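PDB 1NRF: regulatory protein BLAR1 from Bacillus licheniformis, which probably senses beta-lactam antibiotics through acylation of a serine in its extracellular C-terminal sensor domain, the part present here, and passes the signal to the cytoplasm. Local coordinates for residues G36-N41 and K45-Y50; S76-K81 and R121-D126; G217-A222 and F226-H231. All blocks are in the same frame, centred on the assembly; numbering follows the deposited sequence.

Contact 1. Residues G36-N41 and K45-Y50; sequences GFVLFN and KKYTIY
F37 and Y50, L39 and T48, and N41 and K46 are the hydrogen-bonded pairs of an antiparallel hairpin, each joined by two backbone bonds. The straightest is N41 N to K46 O, 2.8 Å at 175°. K45 and K46 both face N41, which makes a G1 beta bulge; K45, the extra residue of the bulge, has positive phi and psi. K46 N reaches N41 O over 3.1 Å.

In the non-hydrogen-bonded pairs the side chains meet closely. CD2 of F40 stands over the centre of the Y47 ring, 3.3 Å above its plane, while the two ring planes are inclined at 47°. F40 has CG anti to its backbone N and Y47 has CG anti to the carbonyl carbon (chi1 -69°), a combination that swings the tyrosine ring in beneath its neighbour. V38 and I49 lie side by side, CG1 of the valine 3.4 Å from CG2 of the isoleucine. Beta-branched residues suit an extended backbone; V38 packs on V162 of helix 158-170, I49 on V19 and Y21 of strand 18-21.

Polar ends find partners beyond the hairpin. Y47 OH bonds to N163 and to the backbone N of L14, Y50 OH to S25, and N41 OD1 to N224 and R44.

V38, F40 and Y47 thus make an apolar layer against helix 158-170, and I49 continues it toward strand 18-21; within it the tyrosine adds ring surface while its hydroxyl is satisfied at the far end.

Contact 2. Residues S76-K81 and R121-D126; sequences SGIITK and RQIGED
I78 packs on Q122 and I123 in a small contact that has no hydrogen bond across it. It gives up the largest area of any residue here, 76 Å², because both its branches are engaged. CG1 sits anti to the carbonyl carbon (chi1 -59°) and CG2 anti to the backbone N; with chi2 at -53° CD1 turns to the same side as CG2, and both meet the glutamine amide. The isoleucine also leans on L119, one turn back along helix 113-123.

Q122 approaches from the opposite direction. With CG anti to its backbone N (chi1 -160°) and the chain extended beyond, it lays its flat amide against the two methyls: NE2 comes to 3.2 Å from CD1 of I78, and its CD to 3.5 Å from CG2 of I78. These are contacts without hydrogen bonding, the one from NE2 to CD1 tight. Glutamine suits this exposed position because its long side chain can reach the methyls.

I123 is the buried member. Its side chain crosses that of I78 obliquely, with CG1 to CG1 at 3.9 Å, and also touches L72 of helix 66-76; a branched apolar residue fits this place between two helices. S76 adds a looser touch, its OG 4.3 Å from CD1 of I123, while that hydroxyl makes a weak bond back to L72 O.

Glycines end the helical runs on both sides. G77 closes helix 66-76 with a Schellman motif, and G124 separates helix 113-123 from helix 125-134 as N-cap of the latter. Both have positive phi, where a CB would press against the preceding carbonyl O. The arrangement is a small, mostly van der Waals seam where the loop after helix 66-76 meets the end of helix 113-123, within the helical part of a penicillin-binding transpeptidase-type domain.

Contact 3. Residues G217-A222 and F226-H231; sequences GYVETA and FFFAVH
G217 and F228 form one of two hydrogen-bonded pairs in this antiparallel beta hairpin of strands 211-220 and 225-234, part of the central sheet of the penicillin-binding fold; V219 and F226 form the other.

Side-chain torsions decide what each aromatic touches. F228 holds CG between its backbone N and carbonyl carbon (chi1 61°), which folds the ring back across the neighbouring strand and over G217. Glycine is called for there: its backbone angles would jam a CB against the preceding carbonyl, and the ring occupies the same side. V219 meets that ring too, with CG2 4.0 Å from F228 CE1; the side chains of V219 and F228 cross at about a right angle, and both continue onto L251 of helix 239-253.

On the other face stand Y218 and F227, the non-hydrogen-bonded pair. Y218 also holds CG between the backbone N and the carbonyl carbon (chi1 45°), whereas F227 places CG anti to the carbonyl carbon. Their rings meet obliquely, planes at 52°, and F227 CD2 lies 3.7 Å from Y218 CB. Each also packs edge-to-face with Y169, so large flat residues build a three-ring cluster.

F226 is partly exposed, and T221 brings its methyl to the ring's edge, CG2 4.0 Å from F226 CE2. Threonine serves both needs at this turn, since its OG1 bonds to N224 O while the methyl meets the ring edge.

Over the face of the F228 ring, G217 CA makes a CH-pi contact, 4.1 Å from the centroid.

Overall arrangement
Along the chain the three contacts follow in series. Contacts 1 and 3 are hairpins of one mixed sheet whose centres lie 10 Å apart; strands 33-41 and 225-234 are neighbours in it, so F40 N probably bonds to F227 O and G36 N to H231 O, joining the hairpins into four consecutive strands. Contact 2 lies on the opposite side of the chain's centre, about 33 Å from contact 1 and 28 Å from contact 3, centre to centre. S63, the probable acylated serine, precedes helix 66-76, which leads toward contact 2. The sheet and the helical part thus make up two sides of the transpeptidase-type sensor domain, and all three contacts lie away from S63.

Contact 1. Residues G36-N41 and K45-Y50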
ATOM      1  N   GLY A  36       2.228  -0.550  14.203  1.00 34.93           N
ATOM      2  CA  GLY A  36       3.577  -0.068  14.024  1.00 34.43           C
ATOM      3  C   GLY A  36       3.696   1.071  13.045  1.00 34.66           C
ATOM      4  O   GLY A  36       2.752   1.405  12.322  1.00 36.61           O
ATOM      5  N   PHE A  37       4.885   1.662  13.022  1.00 33.87           N
ATOM      6  CA  PHE A  37       5.173   2.779  12.146  1.00 30.24           C
ATOM      7  C   PHE A  37       6.616   2.719  11.658  1.00 29.50           C
ATOM      8  O   PHE A  37       7.555   2.664  12.456  1.00 29.63           O
ATOM      9  CB  PHE A  37       4.936   4.085  12.902  1.00 30.41           C
ATOM     10  CG  PHE A  37       5.352   5.307  12.150  1.00 31.39           C
ATOM     11  CD1 PHE A  37       4.565   5.812  11.120  1.00 33.48           C
ATOM     12  CD2 PHE A  37       6.529   5.974  12.486  1.00 32.11           C
ATOM     13  CE1 PHE A  37       4.940   6.972  10.435  1.00 32.08           C
ATOM     14  CE2 PHE A  37       6.916   7.129  11.811  1.00 31.76           C
ATOM     15  CZ  PHE A  37       6.119   7.631  10.784  1.00 33.07           C
ATOM     16  N   VAL A  38       6.782   2.707  10.341  1.00 26.52           N
ATOM     17  CA  VAL A  38       8.100   2.705   9.742  1.00 23.66           C
ATOM     18  C   VAL A  38       8.208   3.908   8.814  1.00 25.59           C
ATOM     19  O   VAL A  38       7.375   4.094   7.924  1.00 25.41           O
ATOM     20  CB  VAL A  38       8.367   1.444   8.895  1.00 22.89           C
ATOM     21  CG1 VAL A  38       9.784   1.478   8.361  1.00 19.13           C
ATOM     22  CG2 VAL A  38       8.151   0.188   9.721  1.00 23.68           C
ATOM     23  N   LEU A  39       9.216   4.741   9.047  1.00 26.12           N
ATOM     24  CA  LEU A  39       9.468   5.895   8.191  1.00 28.10           C
ATOM     25  C   LEU A  39      10.914   5.798   7.695  1.00 29.72           C
ATOM     26  O   LEU A  39      11.806   5.410   8.453  1.00 32.03           O
ATOM     27  CB  LEU A  39       9.281   7.185   8.968  1.00 28.51           C
ATOM     28  CG  LEU A  39       9.729   8.451   8.237  1.00 30.11           C
ATOM     29  CD1 LEU A  39       8.656   8.882   7.240  1.00 28.31           C
ATOM     30  CD2 LEU A  39       9.982   9.549   9.257  1.00 26.29           C
ATOM     31  N   PHE A  40      11.149   6.132   6.429  1.00 30.52           N
ATOM     32  CA  PHE A  40      12.499   6.080   5.877  1.00 29.96           C
ATOM     33  C   PHE A  40      12.936   7.378   5.209  1.00 31.30           C
ATOM     34  O   PHE A  40      12.326   7.823   4.231  1.00 31.01           O
ATOM     35  CB  PHE A  40      12.634   4.926   4.878  1.00 29.96           C
ATOM     36  CG  PHE A  40      14.019   4.791   4.285  1.00 30.03           C
ATOM     37  CD1 PHE A  40      14.266   5.151   2.955  1.00 28.84           C
ATOM     38  CD2 PHE A  40      15.080   4.326   5.062  1.00 27.20           C
ATOM     39  CE1 PHE A  40      15.551   5.049   2.411  1.00 29.02           C
ATOM     40  CE2 PHE A  40      16.365   4.222   4.530  1.00 27.87           C
ATOM     41  CZ  PHE A  40      16.601   4.587   3.196  1.00 26.57           C
ATOM     42  N   ASN A  41      14.003   7.972   5.749  1.00 31.91           N
ATOM     43  CA  ASN A  41      14.574   9.212   5.226  1.00 32.51           C
ATOM     44  C   ASN A  41      15.662   8.846   4.209  1.00 32.71           C
ATOM     45  O   ASN A  41      16.732   8.369   4.580  1.00 30.14           O
ATOM     46  CB  ASN A  41      15.181  10.030   6.370  1.00 30.59           C
ATOM     47  CG  ASN A  41      15.576  11.437   5.947  1.00 31.07           C
ATOM     48  OD1 ASN A  41      16.089  11.645   4.844  1.00 31.54           O
ATOM     49  ND2 ASN A  41      15.354  12.408   6.831  1.00 27.94           N
ATOM     50  N   LYS A  45      19.309   8.261   4.996  1.00 45.03           N
ATOM     51  CA  LYS A  45      19.347   6.797   4.990  1.00 42.07           C
ATOM     52  C   LYS A  45      19.002   6.327   6.403  1.00 40.44           C
ATOM     53  O   LYS A  45      19.643   5.429   6.946  1.00 40.33           O
ATOM     54  CB  LYS A  45      20.743   6.289   4.614  1.00 41.16           C
ATOM     55  CG  LYS A  45      21.290   6.836   3.309  1.00 43.82           C
ATOM     56  CD  LYS A  45      22.604   6.163   2.946  1.00 45.15           C
ATOM     57  CE  LYS A  45      23.348   6.912   1.841  1.00 49.07           C
ATOM     58  NZ  LYS A  45      22.614   6.982   0.537  1.00 48.61           N
ATOM     59  N   LYS A  46      17.996   6.954   6.997  1.00 37.87           N
ATOM     60  CA  LYS A  46      17.589   6.610   8.349  1.00 36.42           C
ATOM     61  C   LYS A  46      16.147   6.129   8.475  1.00 34.79           C
ATOM     62  O   LYS A  46      15.222   6.679   7.871  1.00 32.31           O
ATOM     63  CB  LYS A  46      17.774   7.810   9.276  1.00 38.76           C
ATOM     64  CG  LYS A  46      17.363   7.529  10.724  1.00 41.83           C
ATOM     65  CD  LYS A  46      16.961   8.802  11.454  1.00 43.68           C
ATOM     66  CE  LYS A  46      18.028   9.879  11.345  1.00 45.64           C
ATOM     67  NZ  LYS A  46      19.336   9.429  11.897  1.00 47.37           N
ATOM     68  N   TYR A  47      15.972   5.090   9.278  1.00 33.78           N
ATOM     69  CA  TYR A  47      14.656   4.551   9.544  1.00 33.20           C
ATOM     70  C   TYR A  47      14.248   5.028  10.921  1.00 34.24           C
ATOM     71  O   TYR A  47      15.053   5.010  11.858  1.00 35.79           O
ATOM     72  CB  TYR A  47      14.654   3.024   9.590  1.00 30.37           C
ATOM     73  CG  TYR A  47      14.898   2.312   8.284  1.00 27.66           C
ATOM     74  CD1 TYR A  47      16.164   1.827   7.968  1.00 22.93           C
ATOM     75  CD2 TYR A  47      13.845   2.046   7.404  1.00 24.58           C
ATOM     76  CE1 TYR A  47      16.382   1.087   6.824  1.00 23.65           C
ATOM     77  CE2 TYR A  47      14.053   1.299   6.248  1.00 26.74           C
ATOM     78  CZ  TYR A  47      15.327   0.819   5.970  1.00 25.43           C
ATOM     79  OH  TYR A  47      15.549   0.034   4.868  1.00 26.61           O
ATOM     80  N   THR A  48      13.005   5.472  11.039  1.00 34.34           N
ATOM     81  CA  THR A  48      12.475   5.878  12.325  1.00 35.35           C
ATOM     82  C   THR A  48      11.296   4.938  12.497  1.00 37.28           C
ATOM     83  O   THR A  48      10.357   4.960  11.695  1.00 37.08           O
ATOM     84  CB  THR A  48      11.971   7.319  12.325  1.00 34.55           C
ATOM     85  OG1 THR A  48      13.041   8.200  11.966  1.00 36.34           O
ATOM     86  CG2 THR A  48      11.469   7.695  13.715  1.00 37.20           C
ATOM     87  N   ILE A  49      11.349   4.084  13.510  1.00 38.00           N
ATOM     88  CA  ILE A  49      10.250   3.162  13.703  1.00 40.60           C
ATOM     89  C   ILE A  49       9.742   2.978  15.111  1.00 38.33           C
ATOM     90  O   ILE A  49      10.502   2.951  16.074  1.00 35.73           O
ATOM     91  CB  ILE A  49      10.568   1.760  13.129  1.00 44.93           C
ATOM     92  CG1 ILE A  49      11.886   1.242  13.687  1.00 46.79           C
ATOM     93  CG2 ILE A  49      10.608   1.821  11.613  1.00 46.01           C
ATOM     94  CD1 ILE A  49      12.287  -0.101  13.095  1.00 51.35           C
ATOM     95  N   TYR A  50       8.423   2.855  15.195  1.00 38.26           N
ATOM     96  CA  TYR A  50       7.730   2.636  16.447  1.00 38.07           C
ATOM     97  C   TYR A  50       7.228   1.191  16.446  1.00 39.01           C
ATOM     98  O   TYR A  50       6.627   0.738  15.460  1.00 37.91           O
ATOM     99  CB  TYR A  50       6.550   3.609  16.579  1.00 38.05           C
ATOM    100  CG  TYR A  50       5.547   3.191  17.625  1.00 37.03           C
ATOM    101  CD1 TYR A  50       4.239   2.876  17.267  1.00 37.85           C
ATOM    102  CD2 TYR A  50       5.927   3.027  18.955  1.00 37.24           C
ATOM    103  CE1 TYR A  50       3.335   2.400  18.200  1.00 38.36           C
ATOM    104  CE2 TYR A  50       5.027   2.551  19.904  1.00 38.65           C
ATOM    105  CZ  TYR A  50       3.733   2.235  19.518  1.00 39.65           C
ATOM    106  OH  TYR A  50       2.844   1.735  20.440  1.00 40.37           O
TER

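Contact 2. Residues S76-K81 and R121-D126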
ATOM      1  N   SER A  76       1.890  -5.794 -18.626  1.00 42.32           N
ATOM      2  CA  SER A  76       1.406  -6.897 -19.454  1.00 42.94           C
ATOM      3  C   SER A  76       0.583  -6.426 -20.650  1.00 43.22           C
ATOM      4  O   SER A  76       0.308  -7.199 -21.568  1.00 41.67           O
ATOM      5  CB  SER A  76       0.549  -7.852 -18.618  1.00 42.66           C
ATOM      6  OG  SER A  76       1.350  -8.668 -17.788  1.00 43.78           O
ATOM      7  N   GLY A  77       0.188  -5.160 -20.630  1.00 43.04           N
ATOM      8  CA  GLY A  77      -0.614  -4.631 -21.711  1.00 42.94           C
ATOM      9  C   GLY A  77      -2.091  -4.869 -21.459  1.00 44.28           C
ATOM     10  O   GLY A  77      -2.929  -4.555 -22.310  1.00 45.92           O
ATOM     11  N   ILE A  78      -2.419  -5.425 -20.293  1.00 44.01           N
ATOM     12  CA  ILE A  78      -3.815  -5.691 -19.934  1.00 43.35           C
ATOM     13  C   ILE A  78      -4.619  -4.391 -19.898  1.00 42.06           C
ATOM     14  O   ILE A  78      -5.825  -4.392 -20.136  1.00 41.02           O
ATOM     15  CB  ILE A  78      -3.925  -6.392 -18.557  1.00 43.10           C
ATOM     16  CG1 ILE A  78      -3.166  -7.719 -18.587  1.00 44.62           C
ATOM     17  CG2 ILE A  78      -5.382  -6.645 -18.210  1.00 44.22           C
ATOM     18  CD1 ILE A  78      -3.567  -8.645 -19.723  1.00 42.61           C
ATOM     19  N   ILE A  79      -3.936  -3.290 -19.587  1.00 40.87           N
ATOM     20  CA  ILE A  79      -4.542  -1.964 -19.537  1.00 39.53           C
ATOM     21  C   ILE A  79      -3.466  -0.947 -19.887  1.00 41.03           C
ATOM     22  O   ILE A  79      -2.276  -1.257 -19.843  1.00 40.15           O
ATOM     23  CB  ILE A  79      -5.110  -1.618 -18.128  1.00 38.09           C
ATOM     24  CG1 ILE A  79      -4.049  -1.858 -17.050  1.00 36.52           C
ATOM     25  CG2 ILE A  79      -6.345  -2.446 -17.843  1.00 36.12           C
ATOM     26  CD1 ILE A  79      -4.512  -1.486 -15.673  1.00 33.35           C
ATOM     27  N   THR A  80      -3.889   0.263 -20.238  1.00 42.89           N
ATOM     28  CA  THR A  80      -2.961   1.333 -20.597  1.00 45.92           C
ATOM     29  C   THR A  80      -3.378   2.636 -19.933  1.00 47.26           C
ATOM     30  O   THR A  80      -4.501   2.766 -19.459  1.00 46.66           O
ATOM     31  CB  THR A  80      -2.916   1.558 -22.136  1.00 45.31           C
ATOM     32  OG1 THR A  80      -4.247   1.727 -22.634  1.00 46.26           O
ATOM     33  CG2 THR A  80      -2.277   0.378 -22.838  1.00 45.14           C
ATOM     34  N   LYS A  81      -2.466   3.599 -19.899  1.00 51.60           N
ATOM     35  CA  LYS A  81      -2.734   4.908 -19.308  1.00 54.77           C
ATOM     36  C   LYS A  81      -4.025   5.500 -19.871  1.00 56.47           C
ATOM     37  O   LYS A  81      -4.823   6.086 -19.138  1.00 57.02           O
ATOM     38  CB  LYS A  81      -1.553   5.848 -19.601  1.00 57.12           C
ATOM     39  CG  LYS A  81      -1.872   7.351 -19.671  1.00 59.47           C
ATOM     40  CD  LYS A  81      -2.271   7.944 -18.318  1.00 62.39           C
ATOM     41  CE  LYS A  81      -2.442   9.467 -18.400  1.00 62.20           C
ATOM     42  NZ  LYS A  81      -2.949  10.073 -17.132  1.00 58.88           N
ATOM     43  N   ARG A 121      -7.033 -12.034 -12.716  1.00 43.62           N
ATOM     44  CA  ARG A 121      -7.503 -13.260 -13.356  1.00 43.96           C
ATOM     45  C   ARG A 121      -7.119 -13.320 -14.830  1.00 43.56           C
ATOM     46  O   ARG A 121      -6.939 -14.404 -15.389  1.00 43.14           O
ATOM     47  CB  ARG A 121      -9.024 -13.379 -13.213  1.00 46.58           C
ATOM     48  CG  ARG A 121      -9.498 -13.653 -11.785  1.00 49.62           C
ATOM     49  CD  ARG A 121     -10.885 -13.080 -11.533  1.00 52.83           C
ATOM     50  NE  ARG A 121     -11.413 -13.439 -10.216  1.00 53.46           N
ATOM     51  CZ  ARG A 121     -12.486 -12.877  -9.666  1.00 53.21           C
ATOM     52  NH1 ARG A 121     -13.139 -11.921 -10.315  1.00 53.64           N
ATOM     53  NH2 ARG A 121     -12.922 -13.286  -8.481  1.00 54.74           N
ATOM     54  N   GLN A 122      -6.989 -12.154 -15.459  1.00 42.73           N
ATOM     55  CA  GLN A 122      -6.631 -12.100 -16.867  1.00 43.58           C
ATOM     56  C   GLN A 122      -5.160 -12.491 -17.022  1.00 43.76           C
ATOM     57  O   GLN A 122      -4.764 -13.108 -18.016  1.00 42.61           O
ATOM     58  CB  GLN A 122      -6.872 -10.689 -17.426  1.00 45.40           C
ATOM     59  CG  GLN A 122      -6.997 -10.630 -18.950  1.00 49.81           C
ATOM     60  CD  GLN A 122      -7.368  -9.238 -19.487  1.00 51.62           C
ATOM     61  OE1 GLN A 122      -8.255  -8.560 -18.951  1.00 51.52           O
ATOM     62  NE2 GLN A 122      -6.697  -8.821 -20.561  1.00 50.03           N
ATOM     63  N   ILE A 123      -4.355 -12.150 -16.021  1.00 43.40           N
ATOM     64  CA  ILE A 123      -2.933 -12.460 -16.057  1.00 41.87           C
ATOM     65  C   ILE A 123      -2.647 -13.924 -15.712  1.00 40.68           C
ATOM     66  O   ILE A 123      -1.736 -14.530 -16.273  1.00 40.57           O
ATOM     67  CB  ILE A 123      -2.153 -11.513 -15.115  1.00 41.76           C
ATOM     68  CG1 ILE A 123      -2.328 -10.074 -15.605  1.00 42.36           C
ATOM     69  CG2 ILE A 123      -0.673 -11.875 -15.088  1.00 39.15           C
ATOM     70  CD1 ILE A 123      -1.658  -9.038 -14.736  1.00 43.75           C
ATOM     71  N   GLY A 124      -3.424 -14.491 -14.794  1.00 40.73           N
ATOM     72  CA  GLY A 124      -3.230 -15.886 -14.426  1.00 40.39           C
ATOM     73  C   GLY A 124      -2.253 -16.175 -13.296  1.00 40.60           C
ATOM     74  O   GLY A 124      -1.296 -15.428 -13.077  1.00 39.99           O
ATOM     75  N   GLU A 125      -2.497 -17.277 -12.586  1.00 39.84           N
ATOM     76  CA  GLU A 125      -1.661 -17.702 -11.467  1.00 38.89           C
ATOM     77  C   GLU A 125      -0.188 -17.893 -11.824  1.00 39.29           C
ATOM     78  O   GLU A 125       0.700 -17.491 -11.067  1.00 38.30           O
ATOM     79  CB  GLU A 125      -2.193 -19.011 -10.878  1.00 39.16           C
ATOM     80  CG  GLU A 125      -1.259 -19.625  -9.841  1.00 42.21           C
ATOM     81  CD  GLU A 125      -1.818 -20.871  -9.178  1.00 43.30           C
ATOM     82  OE1 GLU A 125      -1.139 -21.410  -8.278  1.00 40.04           O
ATOM     83  OE2 GLU A 125      -2.929 -21.309  -9.554  1.00 44.64           O
ATOM     84  N   ASP A 126       0.070 -18.530 -12.959  1.00 39.72           N
ATOM     85  CA  ASP A 126       1.442 -18.769 -13.385  1.00 40.33           C
ATOM     86  C   ASP A 126       2.183 -17.431 -13.502  1.00 39.92           C
ATOM     87  O   ASP A 126       3.227 -17.237 -12.866  1.00 38.26           O
ATOM     88  CB  ASP A 126       1.456 -19.529 -14.720  1.00 42.10           C
ATOM     89  CG  ASP A 126       0.834 -20.934 -14.611  1.00 46.30           C
ATOM     90  OD1 ASP A 126       0.699 -21.621 -15.650  1.00 48.20           O
ATOM     91  OD2 ASP A 126       0.480 -21.362 -13.494  1.00 45.80           O
TER

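Contact 3. Residues G217-A222 and F226-H231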
ATOM      1  N   GLY A 217       2.953   4.468   1.749  1.00 25.97           N
ATOM      2  CA  GLY A 217       3.121   5.493   0.743  1.00 27.29           C
ATOM      3  C   GLY A 217       4.377   6.300   0.987  1.00 29.06           C
ATOM      4  O   GLY A 217       5.292   5.862   1.679  1.00 28.56           O
ATOM      5  N   TYR A 218       4.432   7.491   0.411  1.00 29.51           N
ATOM      6  CA  TYR A 218       5.600   8.328   0.589  1.00 30.11           C
ATOM      7  C   TYR A 218       5.283   9.816   0.451  1.00 30.82           C
ATOM      8  O   TYR A 218       4.207  10.211  -0.005  1.00 28.28           O
ATOM      9  CB  TYR A 218       6.690   7.899  -0.405  1.00 27.95           C
ATOM     10  CG  TYR A 218       6.163   7.660  -1.793  1.00 28.45           C
ATOM     11  CD1 TYR A 218       6.021   8.712  -2.696  1.00 28.94           C
ATOM     12  CD2 TYR A 218       5.732   6.389  -2.185  1.00 26.81           C
ATOM     13  CE1 TYR A 218       5.458   8.507  -3.956  1.00 28.90           C
ATOM     14  CE2 TYR A 218       5.165   6.178  -3.437  1.00 26.74           C
ATOM     15  CZ  TYR A 218       5.031   7.239  -4.317  1.00 26.42           C
ATOM     16  OH  TYR A 218       4.452   7.043  -5.544  1.00 28.25           O
ATOM     17  N   VAL A 219       6.219  10.634   0.900  1.00 32.45           N
ATOM     18  CA  VAL A 219       6.073  12.077   0.811  1.00 33.90           C
ATOM     19  C   VAL A 219       7.239  12.591  -0.017  1.00 33.97           C
ATOM     20  O   VAL A 219       8.408  12.282   0.262  1.00 33.06           O
ATOM     21  CB  VAL A 219       6.110  12.747   2.203  1.00 33.49           C
ATOM     22  CG1 VAL A 219       6.108  14.262   2.047  1.00 35.86           C
ATOM     23  CG2 VAL A 219       4.908  12.302   3.030  1.00 36.52           C
ATOM     24  N   GLU A 220       6.923  13.359  -1.048  1.00 33.10           N
ATOM     25  CA  GLU A 220       7.965  13.912  -1.889  1.00 35.17           C
ATOM     26  C   GLU A 220       8.153  15.388  -1.594  1.00 35.52           C
ATOM     27  O   GLU A 220       7.207  16.171  -1.713  1.00 36.15           O
ATOM     28  CB  GLU A 220       7.604  13.746  -3.359  1.00 36.13           C
ATOM     29  CG  GLU A 220       7.176  12.349  -3.716  1.00 38.29           C
ATOM     30  CD  GLU A 220       6.624  12.271  -5.111  1.00 39.64           C
ATOM     31  OE1 GLU A 220       7.429  12.169  -6.062  1.00 38.97           O
ATOM     32  OE2 GLU A 220       5.382  12.327  -5.249  1.00 41.81           O
ATOM     33  N   THR A 221       9.366  15.762  -1.196  1.00 34.31           N
ATOM     34  CA  THR A 221       9.669  17.165  -0.940  1.00 33.92           C
ATOM     35  C   THR A 221      10.559  17.658  -2.085  1.00 35.80           C
ATOM     36  O   THR A 221      10.815  16.930  -3.057  1.00 34.82           O
ATOM     37  CB  THR A 221      10.395  17.393   0.419  1.00 34.06           C
ATOM     38  OG1 THR A 221      11.707  16.804   0.389  1.00 30.42           O
ATOM     39  CG2 THR A 221       9.566  16.800   1.575  1.00 31.94           C
ATOM     40  N   ALA A 222      11.022  18.897  -1.972  1.00 36.11           N
ATOM     41  CA  ALA A 222      11.849  19.489  -3.007  1.00 36.89           C
ATOM     42  C   ALA A 222      13.236  18.892  -3.061  1.00 36.73           C
ATOM     43  O   ALA A 222      13.867  18.897  -4.113  1.00 38.14           O
ATOM     44  CB  ALA A 222      11.939  20.997  -2.806  1.00 35.98           C
ATOM     45  N   PHE A 226      10.292  10.703   1.603  1.00 29.31           N
ATOM     46  CA  PHE A 226      10.063   9.918   2.802  1.00 29.72           C
ATOM     47  C   PHE A 226       9.132   8.765   2.499  1.00 29.39           C
ATOM     48  O   PHE A 226       8.052   8.971   1.960  1.00 30.99           O
ATOM     49  CB  PHE A 226       9.443  10.802   3.896  1.00 29.58           C
ATOM     50  CG  PHE A 226      10.345  11.902   4.371  1.00 29.21           C
ATOM     51  CD1 PHE A 226      11.184  11.706   5.468  1.00 29.18           C
ATOM     52  CD2 PHE A 226      10.391  13.120   3.691  1.00 28.11           C
ATOM     53  CE1 PHE A 226      12.067  12.708   5.887  1.00 31.66           C
ATOM     54  CE2 PHE A 226      11.270  14.134   4.092  1.00 30.58           C
ATOM     55  CZ  PHE A 226      12.112  13.930   5.194  1.00 32.48           C
ATOM     56  N   PHE A 227       9.548   7.555   2.853  1.00 29.55           N
ATOM     57  CA  PHE A 227       8.731   6.369   2.639  1.00 28.12           C
ATOM     58  C   PHE A 227       8.206   5.918   3.990  1.00 27.61           C
ATOM     59  O   PHE A 227       8.958   5.844   4.954  1.00 27.79           O
ATOM     60  CB  PHE A 227       9.557   5.254   1.990  1.00 29.87           C
ATOM     61  CG  PHE A 227      10.038   5.582   0.603  1.00 29.58           C
ATOM     62  CD1 PHE A 227      11.261   6.216   0.406  1.00 29.15           C
ATOM     63  CD2 PHE A 227       9.252   5.283  -0.503  1.00 29.13           C
ATOM     64  CE1 PHE A 227      11.692   6.547  -0.866  1.00 29.31           C
ATOM     65  CE2 PHE A 227       9.672   5.610  -1.782  1.00 30.16           C
ATOM     66  CZ  PHE A 227      10.898   6.246  -1.967  1.00 31.36           C
ATOM     67  N   PHE A 228       6.915   5.615   4.062  1.00 27.50           N
ATOM     68  CA  PHE A 228       6.308   5.209   5.326  1.00 26.58           C
ATOM     69  C   PHE A 228       5.280   4.082   5.201  1.00 26.95           C
ATOM     70  O   PHE A 228       4.690   3.852   4.146  1.00 27.94           O
ATOM     71  CB  PHE A 228       5.626   6.416   5.979  1.00 26.04           C
ATOM     72  CG  PHE A 228       4.531   6.995   5.144  1.00 24.84           C
ATOM     73  CD1 PHE A 228       4.805   7.957   4.185  1.00 23.62           C
ATOM     74  CD2 PHE A 228       3.224   6.518   5.260  1.00 28.46           C
ATOM     75  CE1 PHE A 228       3.794   8.440   3.343  1.00 22.74           C
ATOM     76  CE2 PHE A 228       2.208   6.990   4.425  1.00 25.89           C
ATOM     77  CZ  PHE A 228       2.499   7.956   3.462  1.00 24.80           C
ATOM     78  N   ALA A 229       5.061   3.395   6.311  1.00 26.06           N
ATOM     79  CA  ALA A 229       4.108   2.311   6.362  1.00 25.82           C
ATOM     80  C   ALA A 229       3.631   2.173   7.798  1.00 26.37           C
ATOM     81  O   ALA A 229       4.431   2.134   8.736  1.00 26.44           O
ATOM     82  CB  ALA A 229       4.755   1.006   5.879  1.00 27.25           C
ATOM     83  N   VAL A 230       2.318   2.126   7.957  1.00 24.73           N
ATOM     84  CA  VAL A 230       1.699   1.972   9.255  1.00 25.96           C
ATOM     85  C   VAL A 230       0.778   0.764   9.191  1.00 27.79           C
ATOM     86  O   VAL A 230       0.018   0.616   8.231  1.00 27.65           O
ATOM     87  CB  VAL A 230       0.839   3.205   9.627  1.00 25.97           C
ATOM     88  CG1 VAL A 230      -0.089   2.870  10.777  1.00 29.20           C
ATOM     89  CG2 VAL A 230       1.729   4.370  10.015  1.00 29.45           C
ATOM     90  N   HIS A 231       0.865  -0.115  10.187  1.00 27.05           N
ATOM     91  CA  HIS A 231      -0.033  -1.255  10.232  1.00 27.40           C
ATOM     92  C   HIS A 231      -0.668  -1.276  11.603  1.00 27.29           C
ATOM     93  O   HIS A 231       0.031  -1.165  12.609  1.00 27.73           O
ATOM     94  CB  HIS A 231       0.689  -2.574   9.975  1.00 27.32           C
ATOM     95  CG  HIS A 231      -0.213  -3.768  10.071  1.00 26.50           C
ATOM     96  ND1 HIS A 231      -0.536  -4.365  11.274  1.00 25.40           N
ATOM     97  CD2 HIS A 231      -0.931  -4.419   9.127  1.00 25.07           C
ATOM     98  CE1 HIS A 231      -1.415  -5.325  11.065  1.00 23.15           C
ATOM     99  NE2 HIS A 231      -1.672  -5.378   9.770  1.00 27.28           N
TER